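Local coordinates for PHD finger protein 14 (Danio rerio, PDB 7D86) that preferentially binds unmodified histone H3 through this PZP module of two PHD fingers flanking a zinc knuckle, and represses PDGFRA expression, at residues R92-V97 against V116-M121; C148-C153 against K186-R191; S169-A172 against D176-D179. All coordinates share one frame; numbering follows the deposited sequence.

Contact 1 (R92-V97 against V116-M121); sequences RWVHVV and VTLTEM. With ZN (zinc ion), chain C.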
ATOM      1  N   ARG A  92       6.536  12.691  -8.990  1.00 38.18           N
ATOM      2  CA  ARG A  92       6.711  11.255  -9.113  1.00 39.71           C
ATOM      3  C   ARG A  92       5.511  10.563  -8.480  1.00 35.36           C
ATOM      4  O   ARG A  92       4.531  11.206  -8.107  1.00 38.63           O
ATOM      5  CB  ARG A  92       8.050  10.835  -8.504  1.00 40.03           C
ATOM      6  CG  ARG A  92       9.232  11.445  -9.258  1.00 46.49           C
ATOM      7  CD  ARG A  92      10.575  10.985  -8.711  1.00 52.41           C
ATOM      8  NE  ARG A  92      11.684  11.611  -9.422  1.00 60.15           N
ATOM      9  CZ  ARG A  92      12.142  12.827  -9.151  1.00 69.24           C
ATOM     10  NH1 ARG A  92      13.154  13.332  -9.846  1.00 74.12           N
ATOM     11  NH2 ARG A  92      11.583  13.541  -8.183  1.00 69.87           N
ATOM     12  N   TRP A  93       5.580   9.241  -8.359  1.00 34.53           N
ATOM     13  CA  TRP A  93       4.433   8.441  -7.965  1.00 28.34           C
ATOM     14  C   TRP A  93       4.822   7.471  -6.858  1.00 29.31           C
ATOM     15  O   TRP A  93       5.938   6.945  -6.834  1.00 34.40           O
ATOM     16  CB  TRP A  93       3.866   7.677  -9.170  1.00 32.94           C
ATOM     17  CG  TRP A  93       3.361   8.614 -10.226  1.00 36.62           C
ATOM     18  CD1 TRP A  93       4.079   9.181 -11.246  1.00 39.55           C
ATOM     19  CD2 TRP A  93       2.026   9.104 -10.353  1.00 36.30           C
ATOM     20  NE1 TRP A  93       3.263   9.994 -12.002  1.00 40.43           N
ATOM     21  CE2 TRP A  93       1.998   9.963 -11.476  1.00 43.68           C
ATOM     22  CE3 TRP A  93       0.847   8.894  -9.633  1.00 35.93           C
ATOM     23  CZ2 TRP A  93       0.834  10.608 -11.890  1.00 44.81           C
ATOM     24  CZ3 TRP A  93      -0.301   9.534 -10.037  1.00 37.17           C
ATOM     25  CH2 TRP A  93      -0.304  10.381 -11.158  1.00 41.61           C
ATOM     26  N   VAL A  94       3.891   7.262  -5.931  1.00 33.57           N
ATOM     27  CA  VAL A  94       4.037   6.258  -4.882  1.00 26.96           C
ATOM     28  C   VAL A  94       2.707   5.538  -4.693  1.00 28.99           C
ATOM     29  O   VAL A  94       1.636   6.111  -4.905  1.00 33.20           O
ATOM     30  CB  VAL A  94       4.512   6.884  -3.545  1.00 36.54           C
ATOM     31  CG1 VAL A  94       5.932   7.420  -3.676  1.00 36.64           C
ATOM     32  CG2 VAL A  94       3.564   7.985  -3.101  1.00 36.31           C
ATOM     33  N   HIS A  95       2.776   4.274  -4.268  1.00 28.18           N
ATOM     34  CA  HIS A  95       1.566   3.580  -3.839  1.00 30.96           C
ATOM     35  C   HIS A  95       0.928   4.299  -2.659  1.00 31.97           C
ATOM     36  O   HIS A  95       1.616   4.797  -1.758  1.00 27.68           O
ATOM     37  CB  HIS A  95       1.863   2.132  -3.423  1.00 27.99           C
ATOM     38  CG  HIS A  95       2.261   1.241  -4.547  1.00 26.62           C
ATOM     39  ND1 HIS A  95       3.546   0.774  -4.702  1.00 30.52           N
ATOM     40  CD2 HIS A  95       1.547   0.736  -5.583  1.00 32.05           C
ATOM     41  CE1 HIS A  95       3.611   0.023  -5.785  1.00 31.06           C
ATOM     42  NE2 HIS A  95       2.411  -0.020  -6.337  1.00 31.40           N
ATOM     43  N   VAL A  96      -0.405   4.339  -2.651  1.00 31.91           N
ATOM     44  CA  VAL A  96      -1.110   4.739  -1.437  1.00 29.48           C
ATOM     45  C   VAL A  96      -0.665   3.870  -0.264  1.00 30.53           C
ATOM     46  O   VAL A  96      -0.404   4.370   0.836  1.00 31.14           O
ATOM     47  CB  VAL A  96      -2.634   4.666  -1.650  1.00 31.82           C
ATOM     48  CG1 VAL A  96      -3.357   4.761  -0.318  1.00 31.71           C
ATOM     49  CG2 VAL A  96      -3.099   5.761  -2.613  1.00 30.82           C
ATOM     50  N   VAL A  97      -0.545   2.562  -0.483  1.00 28.07           N
ATOM     51  CA  VAL A  97      -0.200   1.681   0.634  1.00 30.08           C
ATOM     52  C   VAL A  97       1.224   1.952   1.114  1.00 31.55           C
ATOM     53  O   VAL A  97       1.494   1.953   2.321  1.00 30.58           O
ATOM     54  CB  VAL A  97      -0.423   0.203   0.246  1.00 33.96           C
ATOM     55  CG1 VAL A  97       0.646  -0.300  -0.708  1.00 28.99           C
ATOM     56  CG2 VAL A  97      -0.488  -0.661   1.489  1.00 36.85           C
ATOM     57  N   VAL A 116       1.469  13.527  -2.064  1.00 50.36           N
ATOM     58  CA  VAL A 116       2.368  12.928  -1.090  1.00 48.63           C
ATOM     59  C   VAL A 116       3.652  13.738  -1.039  1.00 46.19           C
ATOM     60  O   VAL A 116       4.251  14.048  -2.076  1.00 42.21           O
ATOM     61  CB  VAL A 116       2.644  11.463  -1.456  1.00 46.81           C
ATOM     62  CG1 VAL A 116       3.535  10.813  -0.393  1.00 43.88           C
ATOM     63  CG2 VAL A 116       1.338  10.703  -1.617  1.00 44.68           C
ATOM     64  N   THR A 117       4.080  14.095   0.167  1.00 48.87           N
ATOM     65  CA  THR A 117       5.318  14.837   0.373  1.00 50.82           C
ATOM     66  C   THR A 117       6.364  13.892   0.943  1.00 45.12           C
ATOM     67  O   THR A 117       6.179  13.342   2.034  1.00 46.00           O
ATOM     68  CB  THR A 117       5.116  16.027   1.312  1.00 57.54           C
ATOM     69  OG1 THR A 117       4.113  16.903   0.786  1.00 64.47           O
ATOM     70  CG2 THR A 117       6.420  16.800   1.465  1.00 58.57           C
ATOM     71  N   LEU A 118       7.450  13.703   0.203  1.00 38.82           N
ATOM     72  CA  LEU A 118       8.597  12.939   0.667  1.00 36.90           C
ATOM     73  C   LEU A 118       9.695  13.897   1.112  1.00 38.02           C
ATOM     74  O   LEU A 118       9.962  14.906   0.451  1.00 41.32           O
ATOM     75  CB  LEU A 118       9.116  12.013  -0.432  1.00 40.97           C
ATOM     76  CG  LEU A 118       8.064  11.106  -1.078  1.00 39.52           C
ATOM     77  CD1 LEU A 118       8.702  10.155  -2.078  1.00 37.35           C
ATOM     78  CD2 LEU A 118       7.293  10.334  -0.018  1.00 38.38           C
ATOM     79  N   THR A 119      10.330  13.572   2.228  1.00 35.16           N
ATOM     80  CA  THR A 119      11.339  14.418   2.845  1.00 41.83           C
ATOM     81  C   THR A 119      12.739  13.955   2.473  1.00 34.28           C
ATOM     82  O   THR A 119      12.941  12.868   1.930  1.00 35.52           O
ATOM     83  CB  THR A 119      11.180  14.393   4.361  1.00 42.67           C
ATOM     84  OG1 THR A 119      11.474  13.073   4.827  1.00 42.67           O
ATOM     85  CG2 THR A 119       9.755  14.752   4.742  1.00 46.56           C
ATOM     86  N   GLU A 120      13.718  14.806   2.786  1.00 36.42           N
ATOM     87  CA  GLU A 120      15.113  14.398   2.684  1.00 40.46           C
ATOM     88  C   GLU A 120      15.352  13.094   3.424  1.00 39.03           C
ATOM     89  O   GLU A 120      16.112  12.240   2.959  1.00 39.33           O
ATOM     90  CB  GLU A 120      16.034  15.477   3.249  1.00 43.78           C
ATOM     91  CG  GLU A 120      16.006  16.796   2.534  1.00 57.70           C
ATOM     92  CD  GLU A 120      17.195  17.655   2.909  1.00 66.07           C
ATOM     93  OE1 GLU A 120      18.340  17.206   2.690  1.00 67.98           O
ATOM     94  OE2 GLU A 120      16.986  18.764   3.439  1.00 70.99           O
ATOM     95  N   MET A 121      14.721  12.936   4.594  1.00 36.63           N
ATOM     96  CA  MET A 121      14.889  11.715   5.373  1.00 34.88           C
ATOM     97  C   MET A 121      14.395  10.504   4.592  1.00 35.73           C
ATOM     98  O   MET A 121      15.085   9.483   4.513  1.00 40.43           O
ATOM     99  CB  MET A 121      14.164  11.850   6.722  1.00 34.45           C
ATOM    100  CG  MET A 121      14.756  12.909   7.663  1.00 35.47           C
ATOM    101  SD  MET A 121      14.383  14.652   7.306  1.00 41.70           S
ATOM    102  CE  MET A 121      12.671  14.802   7.823  1.00 42.72           C
TER
HETATM  103 ZN    ZN C 502       5.179   1.199  -3.620  1.00 32.58          ZN
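Val-94 meets Val-116 and Leu-118 in a purely apolar contact, each of its two methyls taking a different partner. CG2 of Val-94 lies against the branch of Val-116, 3.8 Å from Val-116 CG2 and nearly as close, at 3.9 Å, to Val-116 CG1, so that one methyl rests against both prongs of the other valine. The two side chains meet at a slant. CG1 of Val-94 is carried by a chi1 of -67° to a place beside its own backbone N, and from there it approaches Leu-118 CD1 at 4.2 Å. All three side chains are buried, and Val-105 and Tyr-126 continue the apolar surroundings next to Val-116 and Leu-118.

Backbone hydrogen bonds hold the two segments indirectly. Val-94 belongs to strand 93-95 and pairs with Lys-86 of the antiparallel strand 85-87, whereas Val-116 bonds to Glu-87 and Asp-89, at the end of that strand and just past it. The nearest CA atoms, those of Val-94 and Val-116, are 7.9 Å apart, a spacing bridged by the valine side chains.

His-95, next in the strand, points its CB away from residues 116-121 and binds zinc through ND1 at 2.0 Å; Cys-75, Cys-78 and Cys-98 complete this site of the C2HC pre-PHD finger. A second-shell hydrogen bond from the ring's NE2 to the carbonyl of Asp-82 fixes the rotation of the imidazole and should make it somewhat more electron-rich as a zinc ligand.

Val-94, turned toward residues 116-121, also lies beside the zinc ligand Cys-75, and the apolar contact thus packs directly behind the metal site. With no hydrogen bond across, the link to residues 116-121 rests on dispersion and the burial of apolar surface.

Contact 2 (C148-C153 against K186-R191); sequences CDAGMC and KQHADR. With ZN (zinc ion), chain B.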
ATOM      1  N   CYS A 148       9.295  -5.443  10.605  1.00 30.90           N
ATOM      2  CA  CYS A 148       8.287  -6.055  11.456  1.00 31.46           C
ATOM      3  C   CYS A 148       8.131  -5.235  12.728  1.00 32.24           C
ATOM      4  O   CYS A 148       9.106  -4.703  13.268  1.00 31.56           O
ATOM      5  CB  CYS A 148       8.683  -7.499  11.792  1.00 28.34           C
ATOM      6  SG  CYS A 148       7.645  -8.324  13.031  1.00 28.58           S
ATOM      7  N   ASP A 149       6.898  -5.141  13.218  1.00 31.48           N
ATOM      8  CA  ASP A 149       6.595  -4.301  14.370  1.00 30.40           C
ATOM      9  C   ASP A 149       6.470  -5.079  15.675  1.00 32.28           C
ATOM     10  O   ASP A 149       6.121  -4.488  16.700  1.00 30.51           O
ATOM     11  CB  ASP A 149       5.316  -3.510  14.114  1.00 31.35           C
ATOM     12  CG  ASP A 149       5.542  -2.347  13.166  1.00 33.42           C
ATOM     13  OD1 ASP A 149       6.546  -1.627  13.346  1.00 36.13           O
ATOM     14  OD2 ASP A 149       4.741  -2.178  12.229  1.00 35.23           O
ATOM     15  N   ALA A 150       6.753  -6.376  15.671  1.00 31.01           N
ATOM     16  CA  ALA A 150       6.678  -7.177  16.886  1.00 28.01           C
ATOM     17  C   ALA A 150       7.982  -7.050  17.658  1.00 34.24           C
ATOM     18  O   ALA A 150       9.069  -7.140  17.076  1.00 35.70           O
ATOM     19  CB  ALA A 150       6.390  -8.641  16.553  1.00 27.75           C
ATOM     20  N   GLY A 151       7.868  -6.829  18.968  1.00 44.04           N
ATOM     21  CA  GLY A 151       9.016  -6.640  19.833  1.00 44.29           C
ATOM     22  C   GLY A 151      10.108  -5.774  19.240  1.00 43.99           C
ATOM     23  O   GLY A 151       9.863  -4.631  18.841  1.00 45.12           O
ATOM     24  N   MET A 152      11.317  -6.324  19.164  1.00 42.06           N
ATOM     25  CA  MET A 152      12.446  -5.681  18.506  1.00 44.17           C
ATOM     26  C   MET A 152      12.856  -6.435  17.244  1.00 44.30           C
ATOM     27  O   MET A 152      14.030  -6.437  16.866  1.00 46.70           O
ATOM     28  CB  MET A 152      13.627  -5.561  19.469  1.00 53.48           C
ATOM     29  CG  MET A 152      13.334  -4.718  20.703  1.00 57.22           C
ATOM     30  SD  MET A 152      13.141  -2.962  20.320  1.00 66.94           S
ATOM     31  CE  MET A 152      11.434  -2.696  20.786  1.00 62.79           C
ATOM     32  N   CYS A 153      11.894  -7.092  16.595  1.00 41.90           N
ATOM     33  CA  CYS A 153      12.181  -7.871  15.398  1.00 37.77           C
ATOM     34  C   CYS A 153      12.698  -6.974  14.279  1.00 40.56           C
ATOM     35  O   CYS A 153      12.136  -5.911  14.001  1.00 46.82           O
ATOM     36  CB  CYS A 153      10.930  -8.613  14.931  1.00 32.88           C
ATOM     37  SG  CYS A 153      11.181  -9.656  13.468  1.00 33.37           S
ATOM     38  N   LYS A 186       6.358 -12.904   8.770  1.00 28.10           N
ATOM     39  CA  LYS A 186       5.594 -14.152   8.767  1.00 26.85           C
ATOM     40  C   LYS A 186       5.685 -14.877  10.105  1.00 28.24           C
ATOM     41  O   LYS A 186       4.726 -15.530  10.527  1.00 28.84           O
ATOM     42  CB  LYS A 186       6.080 -15.074   7.652  1.00 25.89           C
ATOM     43  CG  LYS A 186       5.853 -14.551   6.241  1.00 26.34           C
ATOM     44  CD  LYS A 186       6.338 -15.568   5.224  1.00 32.64           C
ATOM     45  CE  LYS A 186       6.345 -14.989   3.818  1.00 42.74           C
ATOM     46  NZ  LYS A 186       6.860 -15.966   2.817  1.00 46.98           N
ATOM     47  N   GLN A 187       6.825 -14.783  10.781  1.00 30.86           N
ATOM     48  CA  GLN A 187       6.955 -15.506  12.043  1.00 35.16           C
ATOM     49  C   GLN A 187       6.059 -14.916  13.126  1.00 29.23           C
ATOM     50  O   GLN A 187       5.611 -15.644  14.019  1.00 30.08           O
ATOM     51  CB  GLN A 187       8.409 -15.511  12.504  1.00 42.69           C
ATOM     52  CG  GLN A 187       8.676 -16.462  13.656  1.00 53.30           C
ATOM     53  CD  GLN A 187      10.122 -16.434  14.111  1.00 60.74           C
ATOM     54  OE1 GLN A 187      10.900 -15.570  13.702  1.00 60.72           O
ATOM     55  NE2 GLN A 187      10.488 -17.382  14.962  1.00 67.28           N
ATOM     56  N   HIS A 188       5.754 -13.623  13.049  1.00 26.93           N
ATOM     57  CA  HIS A 188       5.049 -12.934  14.119  1.00 25.73           C
ATOM     58  C   HIS A 188       3.626 -12.531  13.764  1.00 26.66           C
ATOM     59  O   HIS A 188       2.943 -11.924  14.595  1.00 28.58           O
ATOM     60  CB  HIS A 188       5.858 -11.702  14.543  1.00 26.11           C
ATOM     61  CG  HIS A 188       7.192 -12.046  15.135  1.00 32.26           C
ATOM     62  ND1 HIS A 188       8.362 -11.426  14.753  1.00 34.10           N
ATOM     63  CD2 HIS A 188       7.540 -12.956  16.078  1.00 36.34           C
ATOM     64  CE1 HIS A 188       9.373 -11.935  15.433  1.00 33.20           C
ATOM     65  NE2 HIS A 188       8.901 -12.863  16.247  1.00 34.83           N
ATOM     66  N   ALA A 189       3.157 -12.856  12.567  1.00 29.10           N
ATOM     67  CA  ALA A 189       1.864 -12.377  12.104  1.00 34.00           C
ATOM     68  C   ALA A 189       0.719 -13.194  12.699  1.00 33.42           C
ATOM     69  O   ALA A 189       0.881 -14.345  13.097  1.00 31.54           O
ATOM     70  CB  ALA A 189       1.784 -12.442  10.583  1.00 32.72           C
ATOM     71  N   ASP A 190      -0.453 -12.567  12.748  1.00 29.72           N
ATOM     72  CA  ASP A 190      -1.694 -13.273  13.029  1.00 29.13           C
ATOM     73  C   ASP A 190      -2.008 -14.195  11.857  1.00 32.00           C
ATOM     74  O   ASP A 190      -2.214 -13.723  10.733  1.00 28.45           O
ATOM     75  CB  ASP A 190      -2.817 -12.262  13.244  1.00 33.62           C
ATOM     76  CG  ASP A 190      -4.116 -12.901  13.692  1.00 40.80           C
ATOM     77  OD1 ASP A 190      -4.689 -13.703  12.929  1.00 47.84           O
ATOM     78  OD2 ASP A 190      -4.561 -12.595  14.817  1.00 46.95           O
ATOM     79  N   ARG A 191      -2.052 -15.506  12.110  1.00 29.42           N
ATOM     80  CA  ARG A 191      -2.203 -16.451  10.999  1.00 32.14           C
ATOM     81  C   ARG A 191      -3.553 -16.296  10.305  1.00 31.69           C
ATOM     82  O   ARG A 191      -3.646 -16.413   9.072  1.00 30.51           O
ATOM     83  CB  ARG A 191      -2.020 -17.889  11.484  1.00 29.67           C
ATOM     84  CG  ARG A 191      -1.742 -18.877  10.350  1.00 31.47           C
ATOM     85  CD  ARG A 191      -1.628 -20.324  10.847  1.00 30.51           C
ATOM     86  NE  ARG A 191      -0.687 -20.431  11.960  1.00 35.18           N
ATOM     87  CZ  ARG A 191       0.607 -20.708  11.826  1.00 32.80           C
ATOM     88  NH1 ARG A 191       1.119 -20.908  10.622  1.00 31.67           N
ATOM     89  NH2 ARG A 191       1.389 -20.786  12.896  1.00 32.26           N
TER
HETATM   90 ZN    ZN B 501       8.963 -10.232  13.176  1.00 32.86          ZN
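The backbones approach most closely at Ala-150 and His-188, with their CA atoms 6.6 Å apart, where a type II' beta turn from Ala-150 to Cys-153 bends residues 148-153 round the metal. Gly-151 takes the positive phi of that turn, which is closed by the bond from Cys-153 N to Ala-150 O.

Zinc bridges the segments. Cys-148 SG and Cys-153 SG each bind it at 2.3 Å, and His-188 ND1 binds it from the other segment at 2.1 Å, while Cys-185 supplies the fourth ligand. Both cysteines extend SG anti to the backbone N (chi1 172° and -178°), which brings the two sulfurs to the same ion. Neither sulfur sits over a face of the imidazole: Cys-153 SG lies in the ring plane at its edge, 3.5 Å from His-188 CE1, and Cys-148 SG is also edge-on, nearer ND1.

This is the second zinc site of PHD-type finger 2, built in the cross-brace manner of PHD fingers: its ligands come in two pairs that alternate along the chain with those of the first site, Cys-131, Cys-134, His-158 and Cys-161. A histidine fills the final ligand position, giving the C4HC2H ligand order of an extended PHD domain.

The thiolate of Cys-148 also accepts a nearly straight hydrogen bond from Ala-150 N (N-H...SG angle 167°), which would draw some negative charge off the sulfur and ties the start of the turn to a zinc ligand. The methyl of Ala-150 packs obliquely on the root of the histidine, with Ala-150 CB 3.7 Å from His-188 CB, and also touches Tyr-184. On one face of the imidazole, offset toward the rim, lies CG of neighbouring Gln-187.

Contact 3 (S169-A172 against D176-D179); sequences SEAA and DIAD. With MG (magnesium ion), chain G.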
ATOM      1  N   SER A 169      -1.370  -4.638   8.544  1.00 27.33           N
ATOM      2  CA  SER A 169      -2.564  -4.511   9.363  1.00 29.28           C
ATOM      3  C   SER A 169      -2.854  -3.045   9.644  1.00 28.94           C
ATOM      4  O   SER A 169      -1.954  -2.200   9.656  1.00 27.70           O
ATOM      5  CB  SER A 169      -2.419  -5.268  10.702  1.00 33.14           C
ATOM      6  OG  SER A 169      -2.128  -6.639  10.500  1.00 34.62           O
ATOM      7  N   GLU A 170      -4.127  -2.753   9.880  1.00 30.36           N
ATOM      8  CA  GLU A 170      -4.548  -1.449  10.376  1.00 31.24           C
ATOM      9  C   GLU A 170      -5.366  -1.675  11.637  1.00 34.83           C
ATOM     10  O   GLU A 170      -6.357  -2.407  11.606  1.00 34.92           O
ATOM     11  CB  GLU A 170      -5.365  -0.682   9.333  1.00 34.17           C
ATOM     12  CG  GLU A 170      -5.838   0.691   9.815  1.00 39.39           C
ATOM     13  CD  GLU A 170      -6.664   1.433   8.771  1.00 51.32           C
ATOM     14  OE1 GLU A 170      -6.962   2.626   8.988  1.00 56.68           O
ATOM     15  OE2 GLU A 170      -7.010   0.828   7.734  1.00 50.73           O
ATOM     16  N   ALA A 171      -4.948  -1.060  12.741  1.00 32.09           N
ATOM     17  CA  ALA A 171      -5.696  -1.178  13.985  1.00 32.55           C
ATOM     18  C   ALA A 171      -7.063  -0.513  13.856  1.00 33.52           C
ATOM     19  O   ALA A 171      -7.232   0.484  13.151  1.00 33.17           O
ATOM     20  CB  ALA A 171      -4.912  -0.548  15.143  1.00 32.16           C
ATOM     21  N   ALA A 172      -8.050  -1.077  14.546  1.00 34.60           N
ATOM     22  CA  ALA A 172      -9.363  -0.455  14.552  1.00 39.47           C
ATOM     23  C   ALA A 172      -9.334   0.870  15.312  1.00 43.28           C
ATOM     24  O   ALA A 172      -8.467   1.117  16.159  1.00 42.86           O
ATOM     25  CB  ALA A 172     -10.398  -1.391  15.171  1.00 42.25           C
ATOM     26  N   ASP A 176      -7.302   2.738  19.525  1.00 43.24           N
ATOM     27  CA  ASP A 176      -6.682   3.977  19.996  1.00 47.48           C
ATOM     28  C   ASP A 176      -5.153   3.894  19.963  1.00 43.22           C
ATOM     29  O   ASP A 176      -4.459   4.109  20.964  1.00 42.10           O
ATOM     30  CB  ASP A 176      -7.186   4.328  21.400  1.00 54.58           C
ATOM     31  CG  ASP A 176      -6.794   5.725  21.823  1.00 62.77           C
ATOM     32  OD1 ASP A 176      -6.403   6.521  20.945  1.00 65.13           O
ATOM     33  OD2 ASP A 176      -6.868   6.030  23.035  1.00 67.95           O
ATOM     34  N   ILE A 177      -4.637   3.575  18.780  1.00 34.97           N
ATOM     35  CA  ILE A 177      -3.204   3.552  18.504  1.00 35.66           C
ATOM     36  C   ILE A 177      -2.893   4.738  17.597  1.00 38.58           C
ATOM     37  O   ILE A 177      -3.535   4.904  16.555  1.00 35.25           O
ATOM     38  CB  ILE A 177      -2.785   2.221  17.857  1.00 32.54           C
ATOM     39  CG1 ILE A 177      -3.167   1.054  18.781  1.00 35.52           C
ATOM     40  CG2 ILE A 177      -1.299   2.213  17.544  1.00 33.58           C
ATOM     41  CD1 ILE A 177      -2.641  -0.293  18.340  1.00 35.51           C
ATOM     42  N   ALA A 178      -1.913   5.560  17.997  1.00 32.26           N
ATOM     43  CA  ALA A 178      -1.668   6.834  17.317  1.00 36.04           C
ATOM     44  C   ALA A 178      -1.304   6.625  15.851  1.00 34.25           C
ATOM     45  O   ALA A 178      -1.820   7.320  14.971  1.00 38.35           O
ATOM     46  CB  ALA A 178      -0.570   7.622  18.043  1.00 38.16           C
ATOM     47  N   ASP A 179      -0.410   5.672  15.571  1.00 32.25           N
ATOM     48  CA  ASP A 179      -0.105   5.198  14.225  1.00 30.09           C
ATOM     49  C   ASP A 179      -0.785   3.844  14.077  1.00 30.70           C
ATOM     50  O   ASP A 179      -0.244   2.829  14.541  1.00 27.87           O
ATOM     51  CB  ASP A 179       1.413   5.078  14.016  1.00 27.69           C
ATOM     52  CG  ASP A 179       1.823   4.642  12.581  1.00 33.31           C
ATOM     53  OD1 ASP A 179       0.988   4.497  11.667  1.00 33.37           O
ATOM     54  OD2 ASP A 179       3.034   4.435  12.373  1.00 34.99           O
TER
HETATM   55 MG    MG G 506       3.527   4.365  10.480  1.00 32.97          MG
HETATM   56  O   HOH W   1      -6.615   2.885  16.472  1.00 40.32           O
HETATM   57  O   HOH W   2       1.740   4.663   9.560  1.00 29.49           O
HETATM   58  O   HOH W   3       4.012   6.386  10.662  1.00 34.52           O
HETATM   59  O   HOH W   4       3.323   2.299  10.359  1.00 29.89           O
HETATM   60  O   HOH W   5       4.376   4.593   8.600  1.00 40.62           O
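Ile-177 reaches back over Ala-171 with the far end of its side chain, Ile-177 CD1 lying 3.9 Å from Ala-171 CB. The overlap falls inside the long loop of a beta hairpin in PHD-type finger 2, whose antiparallel strands, 168-170 and 181-183, run on either side of it in sequence. CG1 of Ile-177 stands beside the backbone N; the extended branch (chi2 -172°) carries CD1 farthest from the backbone, and this methyl makes the touch. Ala-171 is buried beneath, its methyl also leaning on Phe-182 of the partner strand, while Ile-177 lies on the exposed side.

No direct hydrogen bond joins the two segments; water 1 spans them instead. It donates to Ala-172 O at 2.6 Å and accepts from Ile-177 N at 3.1 Å, tying the outgoing and returning chain together. Asp-176, just before Ile-177, has a left-handed backbone conformation (phi 56°).

Two residues after Ile-177, Asp-179 faces a magnesium ion that is otherwise met by water. Its OD2 binds the metal at 2.0 Å, with water 5 roughly opposite, and waters 3 and 4 stand across the ion from each other.

How the contacts relate
From the N terminus, after PHD-type finger 1, contact 1 comes first: it closes the chain between the end of the C2HC hairpin and the approach to helix 120-123, and is complete before contact 2 opens. Contact 2 then closes a larger loop within the second PHD finger, joining the segment after strand 145-147 to the one leading into helix 191-204. Contact 3 is nested inside this loop and draws in the connection between strands 168-170 and 181-183. None of the three touches another: contacts 2 and 3 have centres about 15 Å apart, and contact 1 lies about 25 Å from contact 2 and 21 Å from contact 3, centre to centre.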